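PDB 1YPX: putative vitamin-B12 independent methionine synthase family protein from Listeria monocytogenes, which probably transfers a methyl group from a methylated folate to homocysteine to make methionine, without cobalamin and with the help of zinc. Local coordinates for residues Ser139-Tyr145 and Tyr217-Ile221; Ser102-Pro108 and Arg146-Tyr151. One frame throughout, in Å; residues are numbered along the deposited sequence.

Contact 1: Ser139-Tyr145 and Tyr217-Ile221; sequences SPAMLHY and YKNLI
The ring of Tyr217 carries the aromatic part of this contact. The methyl of Ala141 sits over the centre of one face, CB 3.7 Å from the ring centroid and 13° off the normal, a CH-pi contact. The same ring turns its edge to the face of His144 in an offset edge-to-face pair, the planes at 83° and Tyr217 CE2 3.6 Å from His144 ND1. With CG of His144 anti to its backbone N (chi1 175°), the imidazole swings out to meet that edge. Beyond it the phenol OH reaches the CB of Tyr145.

The rest is mainly aliphatic. Ile221 CD1 lies 3.5 Å from Pro140 CG, the two side chains crossing at about a right angle, and also touches Ser139 OG, whose hydrogen bond goes to Asp188. Leu220 slides past Pro140, and its CD2 comes up to Ala141 CA at 3.5 Å. Helix 158-178 closes this side, with Leu165 touching Leu220 and Tyr169 touching Pro140.

The short helix lies in the connection after strand 132-138, near the C-terminal ends of the parallel strands, and packs on helix 213-224, which lies between strands 183-188 and 233-238 in a TIM-barrel-like fold.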
ATOM      1  N   SER A 139       0.415   0.789   7.333  1.00 39.81           N
ATOM      2  CA  SER A 139       0.458  -0.415   8.134  1.00 42.24           C
ATOM      3  C   SER A 139       0.295  -0.040   9.603  1.00 43.70           C
ATOM      4  O   SER A 139       0.748   1.011  10.035  1.00 46.33           O
ATOM      5  CB  SER A 139       1.812  -1.092   7.923  1.00 43.15           C
ATOM      6  OG  SER A 139       1.954  -2.235   8.739  1.00 45.77           O
ATOM      7  N   PRO A 140      -0.357  -0.891  10.397  1.00 45.82           N
ATOM      8  CA  PRO A 140      -0.492  -0.499  11.802  1.00 47.54           C
ATOM      9  C   PRO A 140       0.865  -0.269  12.487  1.00 49.70           C
ATOM     10  O   PRO A 140       0.971   0.550  13.392  1.00 49.14           O
ATOM     11  CB  PRO A 140      -1.285  -1.661  12.408  1.00 44.66           C
ATOM     12  CG  PRO A 140      -0.868  -2.822  11.589  1.00 45.42           C
ATOM     13  CD  PRO A 140      -0.853  -2.259  10.178  1.00 46.34           C
ATOM     14  N   ALA A 141       1.898  -0.972  12.031  1.00 51.90           N
ATOM     15  CA  ALA A 141       3.229  -0.837  12.608  1.00 55.89           C
ATOM     16  C   ALA A 141       3.821   0.526  12.287  1.00 57.96           C
ATOM     17  O   ALA A 141       4.868   0.898  12.815  1.00 56.51           O
ATOM     18  CB  ALA A 141       4.149  -1.939  12.085  1.00 55.05           C
HETATM   19  N   MSE A 142       3.155   1.261  11.407  1.00 62.19           N
HETATM   20  CA  MSE A 142       3.620   2.588  11.028  1.00 67.73           C
HETATM   21  C   MSE A 142       3.319   3.599  12.136  1.00 68.10           C
HETATM   22  O   MSE A 142       4.004   4.617  12.262  1.00 68.03           O
HETATM   23  CB  MSE A 142       2.966   3.016   9.709  1.00 73.13           C
HETATM   24  CG  MSE A 142       3.634   2.418   8.480  1.00 80.99           C
HETATM   25 SE   MSE A 142       5.198   3.435   7.877  1.00 96.00          SE
HETATM   26  CE  MSE A 142       6.491   2.946   9.226  1.00 89.71           C
ATOM     27  N   LEU A 143       2.303   3.301  12.945  1.00 68.89           N
ATOM     28  CA  LEU A 143       1.913   4.171  14.054  1.00 68.72           C
ATOM     29  C   LEU A 143       2.845   3.945  15.225  1.00 70.99           C
ATOM     30  O   LEU A 143       3.239   4.886  15.916  1.00 71.39           O
ATOM     31  CB  LEU A 143       0.477   3.878  14.505  1.00 65.13           C
ATOM     32  CG  LEU A 143      -0.045   4.721  15.672  1.00 60.28           C
ATOM     33  CD1 LEU A 143       0.135   6.185  15.361  1.00 60.28           C
ATOM     34  CD2 LEU A 143      -1.499   4.420  15.922  1.00 60.40           C
ATOM     35  N   HIS A 144       3.177   2.683  15.449  1.00 73.45           N
ATOM     36  CA  HIS A 144       4.067   2.308  16.532  1.00 77.70           C
ATOM     37  C   HIS A 144       5.380   3.070  16.426  1.00 78.67           C
ATOM     38  O   HIS A 144       5.846   3.651  17.405  1.00 79.02           O
ATOM     39  CB  HIS A 144       4.322   0.801  16.484  1.00 79.92           C
ATOM     40  CG  HIS A 144       5.317   0.317  17.492  1.00 82.37           C
ATOM     41  ND1 HIS A 144       6.676   0.497  17.344  1.00 83.59           N
ATOM     42  CD2 HIS A 144       5.151  -0.372  18.646  1.00 82.56           C
ATOM     43  CE1 HIS A 144       7.306  -0.064  18.363  1.00 84.17           C
ATOM     44  NE2 HIS A 144       6.403  -0.599  19.167  1.00 83.03           N
ATOM     45  N   TYR A 145       5.962   3.078  15.233  1.00 79.65           N
ATOM     46  CA  TYR A 145       7.225   3.761  15.023  1.00 82.64           C
ATOM     47  C   TYR A 145       7.105   5.275  14.957  1.00 82.48           C
ATOM     48  O   TYR A 145       7.414   5.967  15.925  1.00 83.25           O
ATOM     49  CB  TYR A 145       7.910   3.249  13.752  1.00 85.92           C
ATOM     50  CG  TYR A 145       9.219   3.952  13.434  1.00 90.54           C
ATOM     51  CD1 TYR A 145      10.181   4.178  14.430  1.00 92.24           C
ATOM     52  CD2 TYR A 145       9.505   4.382  12.135  1.00 92.83           C
ATOM     53  CE1 TYR A 145      11.397   4.818  14.140  1.00 93.65           C
ATOM     54  CE2 TYR A 145      10.716   5.020  11.834  1.00 94.02           C
ATOM     55  CZ  TYR A 145      11.654   5.233  12.838  1.00 94.09           C
ATOM     56  OH  TYR A 145      12.843   5.858  12.533  1.00 94.35           O
ATOM     57  N   TYR A 217       5.966  -6.266  15.343  1.00 62.30           N
ATOM     58  CA  TYR A 217       5.294  -5.967  14.075  1.00 59.81           C
ATOM     59  C   TYR A 217       4.581  -7.167  13.454  1.00 58.85           C
ATOM     60  O   TYR A 217       3.403  -7.081  13.115  1.00 57.96           O
ATOM     61  CB  TYR A 217       6.295  -5.402  13.064  1.00 58.41           C
ATOM     62  CG  TYR A 217       6.834  -4.033  13.421  1.00 58.00           C
ATOM     63  CD1 TYR A 217       7.750  -3.388  12.592  1.00 58.32           C
ATOM     64  CD2 TYR A 217       6.405  -3.367  14.576  1.00 57.93           C
ATOM     65  CE1 TYR A 217       8.225  -2.114  12.898  1.00 58.68           C
ATOM     66  CE2 TYR A 217       6.873  -2.093  14.893  1.00 57.63           C
ATOM     67  CZ  TYR A 217       7.783  -1.472  14.045  1.00 57.51           C
ATOM     68  OH  TYR A 217       8.229  -0.203  14.330  1.00 55.43           O
ATOM     69  N   LYS A 218       5.289  -8.282  13.298  1.00 59.29           N
ATOM     70  CA  LYS A 218       4.679  -9.478  12.717  1.00 59.33           C
ATOM     71  C   LYS A 218       3.412  -9.857  13.479  1.00 58.34           C
ATOM     72  O   LYS A 218       2.396 -10.211  12.879  1.00 59.95           O
ATOM     73  CB  LYS A 218       5.650 -10.659  12.745  1.00 59.27           C
ATOM     74  CG  LYS A 218       4.996 -11.988  12.379  1.00 60.61           C
ATOM     75  CD  LYS A 218       5.584 -13.136  13.191  1.00 63.62           C
ATOM     76  CE  LYS A 218       5.292 -12.976  14.691  1.00 66.00           C
ATOM     77  NZ  LYS A 218       6.077 -13.923  15.560  1.00 66.50           N
ATOM     78  N   ASN A 219       3.477  -9.788  14.802  1.00 57.10           N
ATOM     79  CA  ASN A 219       2.325 -10.120  15.627  1.00 55.84           C
ATOM     80  C   ASN A 219       1.273  -9.023  15.550  1.00 53.88           C
ATOM     81  O   ASN A 219       0.074  -9.292  15.622  1.00 52.46           O
ATOM     82  CB  ASN A 219       2.764 -10.322  17.078  1.00 58.55           C
ATOM     83  CG  ASN A 219       3.725 -11.486  17.238  1.00 58.78           C
ATOM     84  OD1 ASN A 219       3.358 -12.641  17.023  1.00 58.89           O
ATOM     85  ND2 ASN A 219       4.963 -11.186  17.609  1.00 61.28           N
ATOM     86  N   LEU A 220       1.728  -7.784  15.405  1.00 52.54           N
ATOM     87  CA  LEU A 220       0.822  -6.642  15.301  1.00 50.24           C
ATOM     88  C   LEU A 220      -0.004  -6.733  14.021  1.00 49.91           C
ATOM     89  O   LEU A 220      -1.228  -6.557  14.040  1.00 48.57           O
ATOM     90  CB  LEU A 220       1.620  -5.338  15.301  1.00 47.81           C
ATOM     91  CG  LEU A 220       0.820  -4.067  15.015  1.00 48.97           C
ATOM     92  CD1 LEU A 220      -0.338  -3.933  16.000  1.00 47.35           C
ATOM     93  CD2 LEU A 220       1.744  -2.859  15.108  1.00 48.11           C
ATOM     94  N   ILE A 221       0.689  -7.018  12.916  1.00 48.10           N
ATOM     95  CA  ILE A 221       0.073  -7.139  11.606  1.00 46.75           C
ATOM     96  C   ILE A 221      -0.892  -8.310  11.550  1.00 49.78           C
ATOM     97  O   ILE A 221      -2.060  -8.147  11.190  1.00 49.06           O
ATOM     98  CB  ILE A 221       1.109  -7.391  10.498  1.00 45.21           C
ATOM     99  CG1 ILE A 221       2.237  -6.354  10.552  1.00 44.44           C
ATOM    100  CG2 ILE A 221       0.407  -7.432   9.158  1.00 40.41           C
ATOM    101  CD1 ILE A 221       1.781  -4.932  10.665  1.00 45.28           C
TER

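Contact 2: Ser102-Pro108 and Arg146-Tyr151; sequences SVKITGP and RGDIEY
Val103, Ile105 and Asp148 join the two strands through their backbones, in parallel. Asp148 N gives a bond to Val103 O (3.1 Å), and Asp148 O accepts Ile105 N. Ile105 O then takes two donors, Glu150 N at 2.8 Å and Tyr151 N at 3.0 Å, so one carbonyl holds the chain as it leaves the strand.

Around this ladder lie the side chains. Lys104 and Asp148 run side by side, and Lys104 NZ makes a long salt bridge to Asp148 OD2 (3.6 Å) besides a weak hydrogen bond to Tyr85 O; the lysine chain bends at chi2 and chi4 to bring its amine back. On the other face, Ile105 CD1 folds over Gly147, 3.8 Å from its C. At the far end the Tyr151 ring lies flat against the turn: Gly107 CA stands over its face, 3.9 Å from the centroid, and Pro108 CD meets Tyr151 CE1 at 3.5 Å.

Further out, Tyr154 meets the Tyr151 ring edge-to-face and touches Ile105, while strand 82-84 pairs antiparallel with strand 103-106 through Lys104 and Glu83. The union therefore rests mainly on peptide hydrogen bonds and ring packing; the long ion pair, on a partly exposed face and with its amine shared, probably adds only a modest attraction.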
ATOM      1  N   SER A 102       4.616  14.903  13.304  1.00 74.28           N
ATOM      2  CA  SER A 102       4.287  13.493  13.509  1.00 75.07           C
ATOM      3  C   SER A 102       2.931  13.358  14.195  1.00 74.62           C
ATOM      4  O   SER A 102       2.234  14.357  14.406  1.00 74.79           O
ATOM      5  CB  SER A 102       5.361  12.799  14.368  1.00 76.02           C
ATOM      6  OG  SER A 102       6.573  12.604  13.654  1.00 77.13           O
ATOM      7  N   VAL A 103       2.559  12.119  14.523  1.00 72.57           N
ATOM      8  CA  VAL A 103       1.297  11.832  15.208  1.00 70.19           C
ATOM      9  C   VAL A 103       1.550  11.524  16.680  1.00 68.29           C
ATOM     10  O   VAL A 103       2.443  10.749  17.020  1.00 68.35           O
ATOM     11  CB  VAL A 103       0.542  10.620  14.581  1.00 70.65           C
ATOM     12  CG1 VAL A 103      -0.182  11.044  13.309  1.00 72.75           C
ATOM     13  CG2 VAL A 103       1.513   9.501  14.278  1.00 70.41           C
ATOM     14  N   LYS A 104       0.759  12.146  17.545  1.00 66.38           N
ATOM     15  CA  LYS A 104       0.877  11.952  18.983  1.00 64.39           C
ATOM     16  C   LYS A 104      -0.245  11.017  19.445  1.00 62.57           C
ATOM     17  O   LYS A 104      -1.401  11.184  19.051  1.00 62.30           O
ATOM     18  CB  LYS A 104       0.744  13.306  19.706  1.00 65.16           C
ATOM     19  CG  LYS A 104       1.600  14.450  19.137  1.00 66.14           C
ATOM     20  CD  LYS A 104       3.074  14.328  19.513  1.00 67.16           C
ATOM     21  CE  LYS A 104       3.947  15.259  18.673  1.00 66.83           C
ATOM     22  NZ  LYS A 104       3.882  14.913  17.220  1.00 65.20           N
ATOM     23  N   ILE A 105       0.091  10.017  20.250  1.00 59.54           N
ATOM     24  CA  ILE A 105      -0.931   9.121  20.771  1.00 57.43           C
ATOM     25  C   ILE A 105      -1.184   9.648  22.166  1.00 56.15           C
ATOM     26  O   ILE A 105      -0.353   9.455  23.053  1.00 55.00           O
ATOM     27  CB  ILE A 105      -0.445   7.655  20.881  1.00 58.34           C
ATOM     28  CG1 ILE A 105      -0.219   7.061  19.494  1.00 56.93           C
ATOM     29  CG2 ILE A 105      -1.461   6.828  21.637  1.00 58.90           C
ATOM     30  CD1 ILE A 105       1.086   7.479  18.876  1.00 56.80           C
ATOM     31  N   THR A 106      -2.313  10.330  22.357  1.00 54.88           N
ATOM     32  CA  THR A 106      -2.649  10.915  23.658  1.00 53.25           C
ATOM     33  C   THR A 106      -3.847  10.286  24.341  1.00 52.49           C
ATOM     34  O   THR A 106      -4.254  10.737  25.410  1.00 53.45           O
ATOM     35  CB  THR A 106      -2.962  12.419  23.554  1.00 52.99           C
ATOM     36  OG1 THR A 106      -4.134  12.605  22.750  1.00 52.94           O
ATOM     37  CG2 THR A 106      -1.793  13.178  22.945  1.00 53.62           C
ATOM     38  N   GLY A 107      -4.420   9.258  23.737  1.00 50.63           N
ATOM     39  CA  GLY A 107      -5.568   8.626  24.352  1.00 48.65           C
ATOM     40  C   GLY A 107      -5.704   7.218  23.839  1.00 47.46           C
ATOM     41  O   GLY A 107      -4.935   6.809  22.977  1.00 49.59           O
ATOM     42  N   PRO A 108      -6.674   6.452  24.340  1.00 45.81           N
ATOM     43  CA  PRO A 108      -6.906   5.068  23.925  1.00 45.41           C
ATOM     44  C   PRO A 108      -7.248   4.929  22.432  1.00 44.48           C
ATOM     45  O   PRO A 108      -8.240   5.482  21.967  1.00 42.44           O
ATOM     46  CB  PRO A 108      -8.049   4.632  24.844  1.00 46.12           C
ATOM     47  CG  PRO A 108      -8.813   5.907  25.045  1.00 47.16           C
ATOM     48  CD  PRO A 108      -7.700   6.890  25.300  1.00 46.85           C
ATOM     49  N   ARG A 146       6.660   5.780  13.811  1.00 82.41           N
ATOM     50  CA  ARG A 146       6.527   7.217  13.598  1.00 82.10           C
ATOM     51  C   ARG A 146       5.608   7.928  14.594  1.00 81.53           C
ATOM     52  O   ARG A 146       5.430   9.147  14.527  1.00 81.65           O
ATOM     53  CB  ARG A 146       6.056   7.487  12.164  1.00 83.01           C
ATOM     54  CG  ARG A 146       7.107   7.201  11.090  1.00 84.56           C
ATOM     55  CD  ARG A 146       7.393   8.433  10.227  1.00 85.07           C
ATOM     56  NE  ARG A 146       8.035   9.506  10.988  1.00 87.55           N
ATOM     57  CZ  ARG A 146       9.280   9.456  11.459  1.00 89.12           C
ATOM     58  NH1 ARG A 146      10.034   8.384  11.247  1.00 89.62           N
ATOM     59  NH2 ARG A 146       9.770  10.479  12.152  1.00 88.81           N
ATOM     60  N   GLY A 147       5.038   7.169  15.525  1.00 80.63           N
ATOM     61  CA  GLY A 147       4.146   7.755  16.513  1.00 79.62           C
ATOM     62  C   GLY A 147       4.742   7.912  17.902  1.00 77.90           C
ATOM     63  O   GLY A 147       5.332   6.976  18.456  1.00 78.16           O
ATOM     64  N   ASP A 148       4.577   9.099  18.474  1.00 75.40           N
ATOM     65  CA  ASP A 148       5.103   9.391  19.805  1.00 73.58           C
ATOM     66  C   ASP A 148       4.069   9.065  20.875  1.00 70.04           C
ATOM     67  O   ASP A 148       3.092   9.789  21.042  1.00 68.44           O
ATOM     68  CB  ASP A 148       5.506  10.868  19.886  1.00 74.95           C
ATOM     69  CG  ASP A 148       6.457  11.267  18.775  1.00 76.23           C
ATOM     70  OD1 ASP A 148       7.613  10.782  18.769  1.00 77.08           O
ATOM     71  OD2 ASP A 148       6.041  12.055  17.899  1.00 77.12           O
ATOM     72  N   ILE A 149       4.284   7.975  21.600  1.00 67.54           N
ATOM     73  CA  ILE A 149       3.340   7.581  22.630  1.00 66.19           C
ATOM     74  C   ILE A 149       3.368   8.553  23.802  1.00 65.29           C
ATOM     75  O   ILE A 149       4.415   8.810  24.397  1.00 64.86           O
ATOM     76  CB  ILE A 149       3.624   6.172  23.147  1.00 66.91           C
ATOM     77  CG1 ILE A 149       3.668   5.182  21.977  1.00 65.73           C
ATOM     78  CG2 ILE A 149       2.554   5.780  24.145  1.00 67.31           C
ATOM     79  CD1 ILE A 149       4.977   5.184  21.221  1.00 66.02           C
ATOM     80  N   GLU A 150       2.200   9.092  24.126  1.00 63.19           N
ATOM     81  CA  GLU A 150       2.077  10.053  25.205  1.00 61.54           C
ATOM     82  C   GLU A 150       1.128   9.537  26.287  1.00 60.46           C
ATOM     83  O   GLU A 150       1.267   9.876  27.464  1.00 61.19           O
ATOM     84  CB  GLU A 150       1.560  11.379  24.637  1.00 60.20           C
ATOM     85  CG  GLU A 150       2.236  12.605  25.209  1.00 60.91           C
ATOM     86  CD  GLU A 150       1.931  13.876  24.429  1.00 63.43           C
ATOM     87  OE1 GLU A 150       0.752  14.304  24.404  1.00 65.20           O
ATOM     88  OE2 GLU A 150       2.878  14.452  23.842  1.00 63.34           O
ATOM     89  N   TYR A 151       0.164   8.720  25.877  1.00 59.60           N
ATOM     90  CA  TYR A 151      -0.808   8.148  26.800  1.00 59.59           C
ATOM     91  C   TYR A 151      -0.001   7.481  27.901  1.00 59.65           C
ATOM     92  O   TYR A 151       1.105   6.975  27.663  1.00 61.61           O
ATOM     93  CB  TYR A 151      -1.688   7.119  26.074  1.00 60.63           C
ATOM     94  CG  TYR A 151      -3.019   6.793  26.730  1.00 60.37           C
ATOM     95  CD1 TYR A 151      -3.775   5.706  26.298  1.00 60.84           C
ATOM     96  CD2 TYR A 151      -3.528   7.566  27.772  1.00 61.62           C
ATOM     97  CE1 TYR A 151      -4.998   5.391  26.887  1.00 60.17           C
ATOM     98  CE2 TYR A 151      -4.756   7.258  28.370  1.00 59.85           C
ATOM     99  CZ  TYR A 151      -5.483   6.165  27.920  1.00 61.12           C
ATOM    100  OH  TYR A 151      -6.688   5.829  28.506  1.00 63.08           O
TER

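In the fold
Along the chain the segments alternate: 102-108, 139-145, 146-151, then 217-221, so the two contacts interlock. Helix 141-146 runs straight into strand 147-149, which ties contact 1 to contact 2 although their centres lie about 14 Å apart. Leu143, on the helix, takes no part in contact 1 but packs its CD1 against Val103 CG2 (3.8 Å) and Ile105 CD1. Contact 1 is buried beside the seven-stranded parallel sheet; contact 2 lies farther out, its centre about 22 Å from the centre of the chain, in a separate small three-stranded sheet. Together they join this outlying sheet to the helices around the TIM-barrel-like core, all within the family's catalytic-domain range.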